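Local coordinates for thiamine-binding periplasmic protein (PDB 2QRY) that binds thiamine, thiamine phosphate and thiamine diphosphate with high affinity in the periplasm and serves the ThiBPQ ABC transporter in thiamine import, at residues 127-131 with 169-173; 141-147 with 237-241; 158-162 with 321-325; 241-245 with 302-308. One frame throughout, in Å; residues are numbered along the deposited sequence.

Interaction 1: 127-131 with 169-173; sequences YFAFV and GLLLW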
loop_
_atom_site.group_PDB
_atom_site.type_symbol
_atom_site.label_atom_id
_atom_site.label_comp_id
_atom_site.label_asym_id
_atom_site.label_seq_id
_atom_site.Cartn_x
_atom_site.Cartn_y
_atom_site.Cartn_z
ATOM N N TYR A 127 0.595 4.547 -6.823
ATOM C CA TYR A 127 0.580 3.626 -7.940
ATOM C C TYR A 127 1.749 2.661 -7.844
ATOM O O TYR A 127 2.901 3.075 -7.722
ATOM C CB TYR A 127 0.655 4.412 -9.244
ATOM C CG TYR A 127 -0.439 5.448 -9.363
ATOM C CD1 TYR A 127 -1.710 5.097 -9.821
ATOM C CD2 TYR A 127 -0.214 6.775 -8.986
ATOM C CE1 TYR A 127 -2.737 6.044 -9.903
ATOM C CE2 TYR A 127 -1.231 7.725 -9.059
ATOM C CZ TYR A 127 -2.489 7.350 -9.520
ATOM O OH TYR A 127 -3.498 8.283 -9.602
ATOM N N PHE A 128 1.443 1.368 -7.887
ATOM C CA PHE A 128 2.479 0.355 -7.820
ATOM C C PHE A 128 3.330 0.437 -9.079
ATOM O O PHE A 128 2.818 0.651 -10.182
ATOM C CB PHE A 128 1.868 -1.045 -7.707
ATOM C CG PHE A 128 0.956 -1.214 -6.530
ATOM C CD1 PHE A 128 1.436 -1.058 -5.231
ATOM C CD2 PHE A 128 -0.385 -1.526 -6.721
ATOM C CE1 PHE A 128 0.591 -1.209 -4.142
ATOM C CE2 PHE A 128 -1.240 -1.682 -5.636
ATOM C CZ PHE A 128 -0.753 -1.523 -4.344
ATOM N N ALA A 129 4.632 0.264 -8.905
ATOM C CA ALA A 129 5.550 0.313 -10.023
ATOM C C ALA A 129 6.868 -0.349 -9.645
ATOM O O ALA A 129 7.205 -0.453 -8.464
ATOM C CB ALA A 129 5.792 1.761 -10.423
ATOM N N PHE A 130 7.609 -0.803 -10.650
ATOM C CA PHE A 130 8.895 -1.412 -10.395
ATOM C C PHE A 130 9.966 -0.340 -10.350
ATOM O O PHE A 130 10.093 0.466 -11.272
ATOM C CB PHE A 130 9.235 -2.443 -11.469
ATOM C CG PHE A 130 8.479 -3.728 -11.329
ATOM C CD1 PHE A 130 7.253 -3.903 -11.955
ATOM C CD2 PHE A 130 8.996 -4.766 -10.573
ATOM C CE1 PHE A 130 6.551 -5.102 -11.827
ATOM C CE2 PHE A 130 8.298 -5.971 -10.440
ATOM C CZ PHE A 130 7.073 -6.132 -11.071
ATOM N N VAL A 131 10.718 -0.319 -9.257
ATOM C CA VAL A 131 11.794 0.650 -9.082
ATOM C C VAL A 131 13.137 0.020 -9.424
ATOM O O VAL A 131 13.356 -1.168 -9.169
ATOM C CB VAL A 131 11.848 1.160 -7.634
ATOM C CG1 VAL A 131 13.133 1.943 -7.403
ATOM C CG2 VAL A 131 10.638 2.035 -7.351
ATOM N N GLY A 169 -1.274 -6.000 -5.077
ATOM C CA GLY A 169 -1.310 -5.060 -6.183
ATOM C C GLY A 169 -0.702 -5.644 -7.448
ATOM O O GLY A 169 -1.313 -5.582 -8.518
ATOM N N LEU A 170 0.499 -6.207 -7.338
ATOM C CA LEU A 170 1.154 -6.807 -8.493
ATOM C C LEU A 170 0.335 -7.979 -9.037
ATOM O O LEU A 170 0.258 -8.173 -10.243
ATOM C CB LEU A 170 2.558 -7.297 -8.129
ATOM C CG LEU A 170 3.302 -8.001 -9.268
ATOM C CD1 LEU A 170 3.382 -7.076 -10.475
ATOM C CD2 LEU A 170 4.695 -8.405 -8.808
ATOM N N LEU A 171 -0.271 -8.760 -8.149
ATOM C CA LEU A 171 -1.086 -9.888 -8.587
ATOM C C LEU A 171 -2.230 -9.388 -9.464
ATOM O O LEU A 171 -2.484 -9.945 -10.529
ATOM C CB LEU A 171 -1.678 -10.649 -7.394
ATOM C CG LEU A 171 -2.637 -11.790 -7.776
ATOM C CD1 LEU A 171 -1.859 -13.091 -7.961
ATOM C CD2 LEU A 171 -3.694 -11.971 -6.688
ATOM N N LEU A 172 -2.899 -8.322 -9.028
ATOM C CA LEU A 172 -4.029 -7.786 -9.783
ATOM C C LEU A 172 -3.577 -7.057 -11.041
ATOM O O LEU A 172 -4.257 -7.088 -12.072
ATOM C CB LEU A 172 -4.860 -6.867 -8.887
ATOM C CG LEU A 172 -5.299 -7.557 -7.586
ATOM C CD1 LEU A 172 -5.902 -6.543 -6.632
ATOM C CD2 LEU A 172 -6.286 -8.679 -7.897
ATOM N N TRP A 173 -2.416 -6.421 -10.956
ATOM C CA TRP A 173 -1.854 -5.695 -12.083
ATOM C C TRP A 173 -1.592 -6.676 -13.216
ATOM O O TRP A 173 -1.939 -6.419 -14.369
ATOM C CB TRP A 173 -0.562 -5.016 -11.655
ATOM C CG TRP A 173 0.011 -4.083 -12.665
ATOM C CD1 TRP A 173 -0.628 -3.537 -13.745
ATOM C CD2 TRP A 173 1.316 -3.490 -12.627
ATOM N NE1 TRP A 173 0.201 -2.631 -14.377
ATOM C CE2 TRP A 173 1.398 -2.585 -13.709
ATOM C CE3 TRP A 173 2.424 -3.634 -11.780
ATOM C CZ2 TRP A 173 2.546 -1.824 -13.963
ATOM C CZ3 TRP A 173 3.566 -2.880 -12.034
ATOM C CH2 TRP A 173 3.615 -1.987 -13.118
#
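Phe128 lays the CD2-CE2 side of its ring against the backbone of Gly169, with CE2 3.4 Å from Gly169 CA. The ring can come this close because Gly169 has no side chain and its backbone is what faces the strand. Two residues along the strand, Phe130 meets two helix side chains at once. Its CZ lies 3.9 Å from Leu170 CD1, the two side chains crossing at about a right angle, while its CE1 comes to 3.7 Å from Trp173 CZ3. The Phe130 ring and the six-membered ring of Trp173 meet rim to rim, centroids 6.0 Å apart and planes 26° from each other, so neither covers the other's face. With CG anti to the backbone N (chi1 -172°), Trp173 sends its indole out toward the strand, where Phe128 O sits over one face, 4.0 Å from CH2.

Further out, Trp173 NE1 donates to Gly242 O, and Phe128 O accepts from His243 ND1, so residues of segment 241-245 hold both the indole nitrogen and the carbonyl over the indole face. Leu216 touches Phe130 and Leu170, and Tyr218, a thiamine-binding residue, meets the Phe128 ring. The strand and helix axes pass 9.4 Å apart at 94°. This is the helix-on-sheet packing of an alpha/beta lobe in a periplasmic solute-binding protein, close to the thiamine pocket: the Phe128 side chain is about 6 Å from the bound thiamin phosphate at the nearest atoms.

Interaction 2: 141-147 with 237-241; sequences PQSLKEL and ANFSE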
loop_
_atom_site.group_PDB
_atom_site.type_symbol
_atom_site.label_atom_id
_atom_site.label_comp_id
_atom_site.label_asym_id
_atom_site.label_seq_id
_atom_site.Cartn_x
_atom_site.Cartn_y
_atom_site.Cartn_z
ATOM N N PRO A 141 12.730 -2.116 -18.575
ATOM C CA PRO A 141 11.528 -2.460 -19.334
ATOM C C PRO A 141 10.592 -1.252 -19.406
ATOM O O PRO A 141 10.622 -0.384 -18.528
ATOM C CB PRO A 141 10.941 -3.613 -18.528
ATOM C CG PRO A 141 11.360 -3.287 -17.131
ATOM C CD PRO A 141 12.797 -2.891 -17.325
ATOM N N GLN A 142 9.771 -1.197 -20.450
ATOM C CA GLN A 142 8.845 -0.084 -20.630
ATOM C C GLN A 142 7.382 -0.524 -20.577
ATOM O O GLN A 142 6.468 0.234 -20.906
ATOM C CB GLN A 142 9.157 0.634 -21.945
ATOM C CG GLN A 142 10.557 1.244 -21.958
ATOM C CD GLN A 142 10.941 1.833 -23.302
ATOM O OE1 GLN A 142 10.953 1.133 -24.314
ATOM N NE2 GLN A 142 11.264 3.122 -23.317
ATOM N N SER A 143 7.171 -1.759 -20.144
ATOM C CA SER A 143 5.830 -2.303 -20.004
ATOM C C SER A 143 5.935 -3.562 -19.150
ATOM O O SER A 143 6.988 -4.207 -19.112
ATOM C CB SER A 143 5.238 -2.629 -21.375
ATOM O OG SER A 143 5.955 -3.665 -22.018
ATOM N N LEU A 144 4.856 -3.906 -18.456
ATOM C CA LEU A 144 4.856 -5.092 -17.610
ATOM C C LEU A 144 5.092 -6.293 -18.510
ATOM O O LEU A 144 5.759 -7.259 -18.125
ATOM C CB LEU A 144 3.510 -5.243 -16.896
ATOM C CG LEU A 144 3.500 -5.910 -15.510
ATOM C CD1 LEU A 144 2.064 -6.297 -15.149
ATOM C CD2 LEU A 144 4.381 -7.133 -15.506
ATOM N N LYS A 145 4.547 -6.215 -19.720
ATOM C CA LYS A 145 4.675 -7.293 -20.696
ATOM C C LYS A 145 6.133 -7.572 -21.047
ATOM O O LYS A 145 6.550 -8.729 -21.113
ATOM C CB LYS A 145 3.880 -6.949 -21.956
ATOM C CG LYS A 145 4.028 -7.945 -23.099
ATOM C CD LYS A 145 2.953 -7.698 -24.156
ATOM C CE LYS A 145 3.060 -8.660 -25.329
ATOM N NZ LYS A 145 4.194 -8.305 -26.224
ATOM N N GLU A 146 6.906 -6.514 -21.271
ATOM C CA GLU A 146 8.311 -6.680 -21.605
ATOM C C GLU A 146 9.077 -7.277 -20.424
ATOM O O GLU A 146 9.857 -8.211 -20.593
ATOM C CB GLU A 146 8.929 -5.345 -22.005
ATOM C CG GLU A 146 10.435 -5.409 -22.156
ATOM C CD GLU A 146 11.028 -4.141 -22.727
ATOM O OE1 GLU A 146 10.547 -3.039 -22.383
ATOM O OE2 GLU A 146 11.991 -4.250 -23.509
ATOM N N LEU A 147 8.846 -6.736 -19.231
ATOM C CA LEU A 147 9.502 -7.232 -18.028
ATOM C C LEU A 147 9.312 -8.740 -17.886
ATOM O O LEU A 147 10.237 -9.455 -17.502
ATOM C CB LEU A 147 8.943 -6.518 -16.791
ATOM C CG LEU A 147 9.371 -7.001 -15.401
ATOM C CD1 LEU A 147 8.946 -5.992 -14.344
ATOM C CD2 LEU A 147 8.731 -8.341 -15.100
ATOM N N ALA A 237 9.771 2.682 -13.170
ATOM C CA ALA A 237 9.515 2.512 -14.597
ATOM C C ALA A 237 8.045 2.733 -14.930
ATOM O O ALA A 237 7.160 2.123 -14.333
ATOM C CB ALA A 237 9.956 1.135 -15.042
ATOM N N ASN A 238 7.797 3.627 -15.879
ATOM C CA ASN A 238 6.443 3.957 -16.308
ATOM C C ASN A 238 6.045 2.994 -17.428
ATOM O O ASN A 238 6.571 3.076 -18.537
ATOM C CB ASN A 238 6.414 5.416 -16.792
ATOM C CG ASN A 238 4.998 5.957 -16.989
ATOM O OD1 ASN A 238 4.067 5.619 -16.249
ATOM N ND2 ASN A 238 4.841 6.826 -17.977
ATOM N N PHE A 239 5.129 2.071 -17.135
ATOM C CA PHE A 239 4.701 1.098 -18.140
ATOM C C PHE A 239 3.511 1.550 -18.987
ATOM O O PHE A 239 2.585 2.193 -18.498
ATOM C CB PHE A 239 4.398 -0.257 -17.483
ATOM C CG PHE A 239 5.610 -0.937 -16.896
ATOM C CD1 PHE A 239 6.898 -0.526 -17.245
ATOM C CD2 PHE A 239 5.462 -2.001 -16.009
ATOM C CE1 PHE A 239 8.017 -1.159 -16.723
ATOM C CE2 PHE A 239 6.586 -2.646 -15.479
ATOM C CZ PHE A 239 7.865 -2.222 -15.838
ATOM N N SER A 240 3.557 1.193 -20.269
ATOM C CA SER A 240 2.526 1.566 -21.229
ATOM C C SER A 240 1.140 0.972 -20.973
ATOM O O SER A 240 0.145 1.503 -21.463
ATOM C CB SER A 240 2.991 1.224 -22.653
ATOM O OG SER A 240 3.265 -0.158 -22.809
ATOM N N GLU A 241 1.058 -0.124 -20.224
ATOM C CA GLU A 241 -0.250 -0.700 -19.937
ATOM C C GLU A 241 -0.968 0.170 -18.908
ATOM O O GLU A 241 -2.190 0.111 -18.768
ATOM C CB GLU A 241 -0.128 -2.127 -19.385
ATOM C CG GLU A 241 0.521 -3.123 -20.331
ATOM C CD GLU A 241 1.986 -3.342 -20.013
ATOM O OE1 GLU A 241 2.550 -2.536 -19.237
ATOM O OE2 GLU A 241 2.571 -4.313 -20.538
#
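Glu241 turns CG anti to its carbonyl carbon (chi1 -62°) and then bends sharply at chi2 (99°), which curls its carboxylate over the start of helix 144-149; Phe239, its CG beside the backbone N, puts its ring beneath the peptide leading into the same helix. The two carboxylate oxygens take separate amides, both on their syn sides: Leu144 N donates to OE1 of Glu241 over 2.8 Å, and Lys145 N to OE2 of Glu241 over 2.9 Å. Both bonds run at 159° at the hydrogen. Ser143 is the N-cap, its OG accepting from Glu146 N at 3.1 Å, so side chains from both segments satisfy amides of the first helical turn, where the helix dipole would favour a negative charge. Ser143 C lies over the centre of the Phe239 ring, 3.4 Å above its plane, and Leu144 N is over that same face. Pro141 O approaches the ring edge, 3.3 Å from Phe239 CE1, and Leu147 CD1 also comes to the edge. Beside the ring, Ser240 N donates to Gln142 O over 3.1 Å, from a position tilted out of the carbonyl plane. Phe130 and Trp173 continue the hydrophobic packing behind Phe239 and Leu144, while Phe239 N is bonded to His243 NE2.

Interaction 3: 158-162 with 321-325; sequences YQDPR and ISEWQ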
loop_
_atom_site.group_PDB
_atom_site.type_symbol
_atom_site.label_atom_id
_atom_site.label_comp_id
_atom_site.label_asym_id
_atom_site.label_seq_id
_atom_site.Cartn_x
_atom_site.Cartn_y
_atom_site.Cartn_z
ATOM N N TYR A 158 9.630 -9.159 -5.398
ATOM C CA TYR A 158 8.321 -8.582 -5.106
ATOM C C TYR A 158 7.732 -9.219 -3.854
ATOM O O TYR A 158 8.357 -10.092 -3.254
ATOM C CB TYR A 158 7.379 -8.728 -6.312
ATOM C CG TYR A 158 7.040 -10.152 -6.686
ATOM C CD1 TYR A 158 5.942 -10.798 -6.124
ATOM C CD2 TYR A 158 7.827 -10.860 -7.595
ATOM C CE1 TYR A 158 5.633 -12.116 -6.457
ATOM C CE2 TYR A 158 7.525 -12.179 -7.930
ATOM C CZ TYR A 158 6.432 -12.797 -7.359
ATOM O OH TYR A 158 6.140 -14.101 -7.679
ATOM N N GLN A 159 6.542 -8.779 -3.452
ATOM C CA GLN A 159 5.914 -9.296 -2.236
ATOM C C GLN A 159 4.815 -10.330 -2.432
ATOM O O GLN A 159 4.184 -10.411 -3.487
ATOM C CB GLN A 159 5.349 -8.145 -1.396
ATOM C CG GLN A 159 6.305 -6.983 -1.173
ATOM C CD GLN A 159 6.482 -6.146 -2.420
ATOM O OE1 GLN A 159 5.528 -5.895 -3.145
ATOM N NE2 GLN A 159 7.703 -5.702 -2.671
ATOM N N ASP A 160 4.591 -11.102 -1.376
ATOM C CA ASP A 160 3.582 -12.150 -1.347
ATOM C C ASP A 160 2.193 -11.516 -1.319
ATOM O O ASP A 160 1.868 -10.758 -0.410
ATOM C CB ASP A 160 3.780 -13.003 -0.094
ATOM C CG ASP A 160 2.925 -14.250 -0.100
ATOM O OD1 ASP A 160 1.778 -14.181 -0.584
ATOM O OD2 ASP A 160 3.394 -15.297 0.398
ATOM N N PRO A 161 1.355 -11.819 -2.323
ATOM C CA PRO A 161 -0.001 -11.262 -2.392
ATOM C C PRO A 161 -0.926 -11.670 -1.239
ATOM O O PRO A 161 -1.959 -11.036 -1.002
ATOM C CB PRO A 161 -0.505 -11.742 -3.758
ATOM C CG PRO A 161 0.273 -13.008 -3.985
ATOM C CD PRO A 161 1.654 -12.624 -3.522
ATOM N N ARG A 162 -0.547 -12.724 -0.521
ATOM C CA ARG A 162 -1.338 -13.204 0.602
ATOM C C ARG A 162 -1.071 -12.384 1.869
ATOM O O ARG A 162 -1.860 -12.404 2.812
ATOM C CB ARG A 162 -1.015 -14.682 0.866
ATOM C CG ARG A 162 -1.357 -15.610 -0.295
ATOM C CD ARG A 162 -0.725 -16.998 -0.136
ATOM N NE ARG A 162 0.736 -16.933 -0.162
ATOM C CZ ARG A 162 1.537 -17.990 -0.268
ATOM N NH1 ARG A 162 1.022 -19.214 -0.363
ATOM N NH2 ARG A 162 2.855 -17.824 -0.277
ATOM N N ILE A 321 -4.606 -16.129 -6.606
ATOM C CA ILE A 321 -3.448 -16.363 -5.761
ATOM C C ILE A 321 -3.021 -17.831 -5.870
ATOM O O ILE A 321 -1.827 -18.144 -5.925
ATOM C CB ILE A 321 -3.767 -16.008 -4.299
ATOM C CG1 ILE A 321 -3.692 -14.484 -4.132
ATOM C CG2 ILE A 321 -2.809 -16.730 -3.355
ATOM C CD1 ILE A 321 -4.151 -13.965 -2.791
ATOM N N SER A 322 -4.005 -18.723 -5.919
ATOM C CA SER A 322 -3.743 -20.150 -6.029
ATOM C C SER A 322 -2.977 -20.444 -7.316
ATOM O O SER A 322 -2.041 -21.238 -7.328
ATOM C CB SER A 322 -5.064 -20.925 -6.016
ATOM O OG SER A 322 -4.830 -22.314 -6.101
ATOM N N GLU A 323 -3.380 -19.795 -8.400
ATOM C CA GLU A 323 -2.720 -19.982 -9.681
ATOM C C GLU A 323 -1.314 -19.406 -9.613
ATOM O O GLU A 323 -0.360 -20.029 -10.077
ATOM C CB GLU A 323 -3.530 -19.297 -10.778
ATOM C CG GLU A 323 -4.885 -19.960 -10.987
ATOM C CD GLU A 323 -5.841 -19.125 -11.817
ATOM O OE1 GLU A 323 -5.470 -18.739 -12.952
ATOM O OE2 GLU A 323 -6.969 -18.861 -11.335
ATOM N N TRP A 324 -1.195 -18.221 -9.020
ATOM C CA TRP A 324 0.094 -17.558 -8.866
ATOM C C TRP A 324 1.127 -18.435 -8.160
ATOM O O TRP A 324 2.225 -18.647 -8.681
ATOM C CB TRP A 324 -0.059 -16.257 -8.070
ATOM C CG TRP A 324 1.251 -15.747 -7.507
ATOM C CD1 TRP A 324 2.258 -15.135 -8.193
ATOM C CD2 TRP A 324 1.714 -15.885 -6.153
ATOM N NE1 TRP A 324 3.323 -14.887 -7.354
ATOM C CE2 TRP A 324 3.013 -15.341 -6.098
ATOM C CE3 TRP A 324 1.155 -16.419 -4.985
ATOM C CZ2 TRP A 324 3.767 -15.316 -4.918
ATOM C CZ3 TRP A 324 1.906 -16.394 -3.806
ATOM C CH2 TRP A 324 3.196 -15.848 -3.783
ATOM N N GLN A 325 0.775 -18.939 -6.976
ATOM C CA GLN A 325 1.716 -19.744 -6.208
ATOM C C GLN A 325 2.113 -21.023 -6.923
ATOM O O GLN A 325 3.259 -21.464 -6.821
ATOM C CB GLN A 325 1.164 -20.044 -4.808
ATOM C CG GLN A 325 0.148 -21.161 -4.705
ATOM C CD GLN A 325 0.786 -22.540 -4.676
ATOM O OE1 GLN A 325 1.836 -22.742 -4.055
ATOM N NE2 GLN A 325 0.146 -23.502 -5.333
#
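Tyr158, near the end of strand 156-159, reaches Trp324 with its hydroxyl: Trp324 NE1 donates to Tyr158 OH over 2.9 Å at 158°, and the oxygen lies close to the indole plane. The chi1 of 64°, which sets CG between the backbone N and the carbonyl carbon, directs the phenol toward the helix. The two rings meet rim to rim with their planes steeply inclined, so the bond and edge contacts join them without stacking.

Asp160 makes its main contribution by holding its neighbour. Its OD1 accepts from Arg162 N at 2.7 Å, forming an Asx turn, and also from Arg162 NE. OD2 of Asp160 forms a salt bridge with Arg162 NH2, again at 2.7 Å, so Arg162 grips the carboxylate side-on with two nitrogens, NE to OD1 and NH2 to OD2.

Pro161 covers one face of the indole. Its CD stands over the six-membered ring, 13° off the normal through the centroid, a CH-pi contact in which Pro161 CD is 3.6 Å from Trp324 CH2.

Arg162, kept in place by Asp160, turns a guanidinium face to the indole edge at CZ3, the two planes nearly perpendicular. Its CG packs 3.6 Å from Ile321 CG2.

Leu171 of helix 165-178 touches both Ile321 and Trp324, and Trp186 meets Trp324 edge-to-face. The contact as a whole is a helix-against-loop interface, in which the C-terminal helix 310-328 packs on an Asx turn leading from a beta strand toward the thiamine-binding residues Ser164 and Thr165.

Interaction 4: 241-245 with 302-308; sequences EGHYL and PATTLEF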
loop_
_atom_site.group_PDB
_atom_site.type_symbol
_atom_site.label_atom_id
_atom_site.label_comp_id
_atom_site.label_asym_id
_atom_site.label_seq_id
_atom_site.Cartn_x
_atom_site.Cartn_y
_atom_site.Cartn_z
ATOM N N GLU A 241 1.058 -0.124 -20.224
ATOM C CA GLU A 241 -0.250 -0.700 -19.937
ATOM C C GLU A 241 -0.968 0.170 -18.908
ATOM O O GLU A 241 -2.190 0.111 -18.768
ATOM C CB GLU A 241 -0.128 -2.127 -19.385
ATOM C CG GLU A 241 0.521 -3.123 -20.331
ATOM C CD GLU A 241 1.986 -3.342 -20.013
ATOM O OE1 GLU A 241 2.550 -2.536 -19.237
ATOM O OE2 GLU A 241 2.571 -4.313 -20.538
ATOM N N GLY A 242 -0.204 1.000 -18.203
ATOM C CA GLY A 242 -0.791 1.833 -17.171
ATOM C C GLY A 242 -0.482 1.180 -15.831
ATOM O O GLY A 242 0.059 0.074 -15.798
ATOM N N HIS A 243 -0.831 1.844 -14.733
ATOM C CA HIS A 243 -0.550 1.320 -13.400
ATOM C C HIS A 243 -1.773 1.141 -12.503
ATOM O O HIS A 243 -2.772 1.860 -12.630
ATOM C CB HIS A 243 0.476 2.223 -12.720
ATOM C CG HIS A 243 1.792 2.260 -13.432
ATOM N ND1 HIS A 243 2.965 1.817 -12.856
ATOM C CD2 HIS A 243 2.110 2.625 -14.697
ATOM C CE1 HIS A 243 3.945 1.903 -13.737
ATOM N NE2 HIS A 243 3.454 2.389 -14.863
ATOM N N TYR A 244 -1.679 0.172 -11.596
ATOM C CA TYR A 244 -2.766 -0.137 -10.678
ATOM C C TYR A 244 -2.799 0.843 -9.517
ATOM O O TYR A 244 -1.771 1.148 -8.917
ATOM C CB TYR A 244 -2.630 -1.573 -10.160
ATOM C CG TYR A 244 -3.924 -2.134 -9.616
ATOM C CD1 TYR A 244 -4.444 -1.689 -8.398
ATOM C CD2 TYR A 244 -4.650 -3.092 -10.333
ATOM C CE1 TYR A 244 -5.660 -2.185 -7.903
ATOM C CE2 TYR A 244 -5.860 -3.594 -9.850
ATOM C CZ TYR A 244 -6.358 -3.136 -8.634
ATOM O OH TYR A 244 -7.546 -3.629 -8.144
ATOM N N LEU A 245 -3.996 1.324 -9.203
ATOM C CA LEU A 245 -4.180 2.300 -8.140
ATOM C C LEU A 245 -4.431 1.710 -6.770
ATOM O O LEU A 245 -5.200 0.754 -6.619
ATOM C CB LEU A 245 -5.345 3.233 -8.484
ATOM C CG LEU A 245 -5.869 4.140 -7.362
ATOM C CD1 LEU A 245 -4.857 5.228 -7.030
ATOM C CD2 LEU A 245 -7.181 4.774 -7.815
ATOM N N PRO A 302 1.367 8.140 -13.701
ATOM C CA PRO A 302 0.957 7.283 -14.815
ATOM C C PRO A 302 -0.315 7.817 -15.477
ATOM O O PRO A 302 -1.257 8.226 -14.796
ATOM C CB PRO A 302 0.762 5.923 -14.150
ATOM C CG PRO A 302 0.348 6.287 -12.758
ATOM C CD PRO A 302 1.268 7.432 -12.414
ATOM N N ALA A 303 -0.327 7.831 -16.806
ATOM C CA ALA A 303 -1.483 8.322 -17.547
ATOM C C ALA A 303 -2.711 7.487 -17.212
ATOM O O ALA A 303 -3.647 7.965 -16.572
ATOM C CB ALA A 303 -1.208 8.259 -19.041
ATOM N N THR A 304 -2.683 6.235 -17.654
ATOM C CA THR A 304 -3.766 5.290 -17.438
ATOM C C THR A 304 -3.697 4.630 -16.062
ATOM O O THR A 304 -2.647 4.137 -15.648
ATOM C CB THR A 304 -3.737 4.185 -18.510
ATOM O OG1 THR A 304 -4.015 4.756 -19.795
ATOM C CG2 THR A 304 -4.759 3.105 -18.193
ATOM N N THR A 305 -4.829 4.632 -15.366
ATOM C CA THR A 305 -4.943 4.026 -14.047
ATOM C C THR A 305 -5.777 2.747 -14.154
ATOM O O THR A 305 -6.785 2.718 -14.854
ATOM C CB THR A 305 -5.613 5.000 -13.055
ATOM O OG1 THR A 305 -4.663 5.994 -12.651
ATOM C CG2 THR A 305 -6.134 4.259 -11.834
ATOM N N LEU A 306 -5.347 1.692 -13.466
ATOM C CA LEU A 306 -6.045 0.409 -13.497
ATOM C C LEU A 306 -6.539 0.021 -12.112
ATOM O O LEU A 306 -5.815 0.166 -11.125
ATOM C CB LEU A 306 -5.113 -0.687 -14.011
ATOM C CG LEU A 306 -4.532 -0.534 -15.415
ATOM C CD1 LEU A 306 -3.475 -1.591 -15.636
ATOM C CD2 LEU A 306 -5.646 -0.648 -16.454
ATOM N N GLU A 307 -7.765 -0.498 -12.049
ATOM C CA GLU A 307 -8.355 -0.902 -10.781
ATOM C C GLU A 307 -9.539 -1.862 -10.939
ATOM O O GLU A 307 -10.327 -1.749 -11.881
ATOM C CB GLU A 307 -8.804 0.351 -10.016
ATOM C CG GLU A 307 -9.512 0.094 -8.692
ATOM C CD GLU A 307 -10.047 1.375 -8.058
ATOM O OE1 GLU A 307 -10.730 2.143 -8.761
ATOM O OE2 GLU A 307 -9.792 1.619 -6.857
ATOM N N PHE A 308 -9.631 -2.826 -10.022
ATOM C CA PHE A 308 -10.741 -3.772 -9.993
ATOM C C PHE A 308 -11.653 -3.215 -8.921
ATOM O O PHE A 308 -11.204 -2.450 -8.073
ATOM C CB PHE A 308 -10.297 -5.161 -9.542
ATOM C CG PHE A 308 -9.689 -5.987 -10.620
ATOM C CD1 PHE A 308 -8.333 -6.311 -10.581
ATOM C CD2 PHE A 308 -10.469 -6.458 -11.672
ATOM C CE1 PHE A 308 -7.761 -7.096 -11.579
ATOM C CE2 PHE A 308 -9.909 -7.247 -12.679
ATOM C CZ PHE A 308 -8.552 -7.567 -12.632
#
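His243 and Leu306 share the shortest bond of this contact, Leu306 N to His243 O at 2.7 Å. His243 N donates to Thr304 O at 3.1 Å, and Leu245 N to Leu306 O at 2.9 Å. These bonds make a short parallel beta ladder, His243 bridging to Thr305 and Tyr244 to Leu306, by which strand 305-306 joins strand 243-252 in the large mixed sheet of the solute-binding fold. A fourth bond comes from a side chain: Phe308 N donates to Tyr244 OH over 2.9 Å at 162°. This hydroxyl is also bonded to Asn88 OD1.

The tyrosine reaches that amide because CG is anti to the backbone N (chi1 -160°), which lays the ring along the second segment. Leu306 O and Glu307 CA then lie over one ring face, the latter a CH-pi contact, while Phe308 CD1 sits at the ring edge, 3.7 Å from Tyr244 CE2.

Gly242, just before the ladder, has a positive phi (102°), a conformation that suits glycine, and its CA lies 3.3 Å from Thr304 O. Both imidazole nitrogens of His243 are bonded outside this pair of segments, which holds the ring in its orientation. Against the same ring, Pro302 CB packs 3.6 Å from His243 CD2, and on the same face of the sheet Thr305 CG2 meets Leu245 CB, also at 3.6 Å.

From the N terminus, strand 121-133 opens interaction 1, which closes on helix 165-178. Before it closes, 141-147 begins interaction 2 and 158-162 begins interaction 3, so the three cross one another. Interaction 2 closes at 237-241, where Glu241 also starts interaction 4; that contact lies in series after interaction 1 and ends at 302-308, nested within the long loop that interaction 3 closes at 321-325. Interactions 1, 2 and 4 touch one another around Trp173, Phe239 and His243, joining the sheet, the start of helix 144-149 and strand 305-306. Interaction 3, about 20 Å between centres from both 2 and 4, meets interaction 1 through Leu170 and Leu171 and brings in the C-terminal helix.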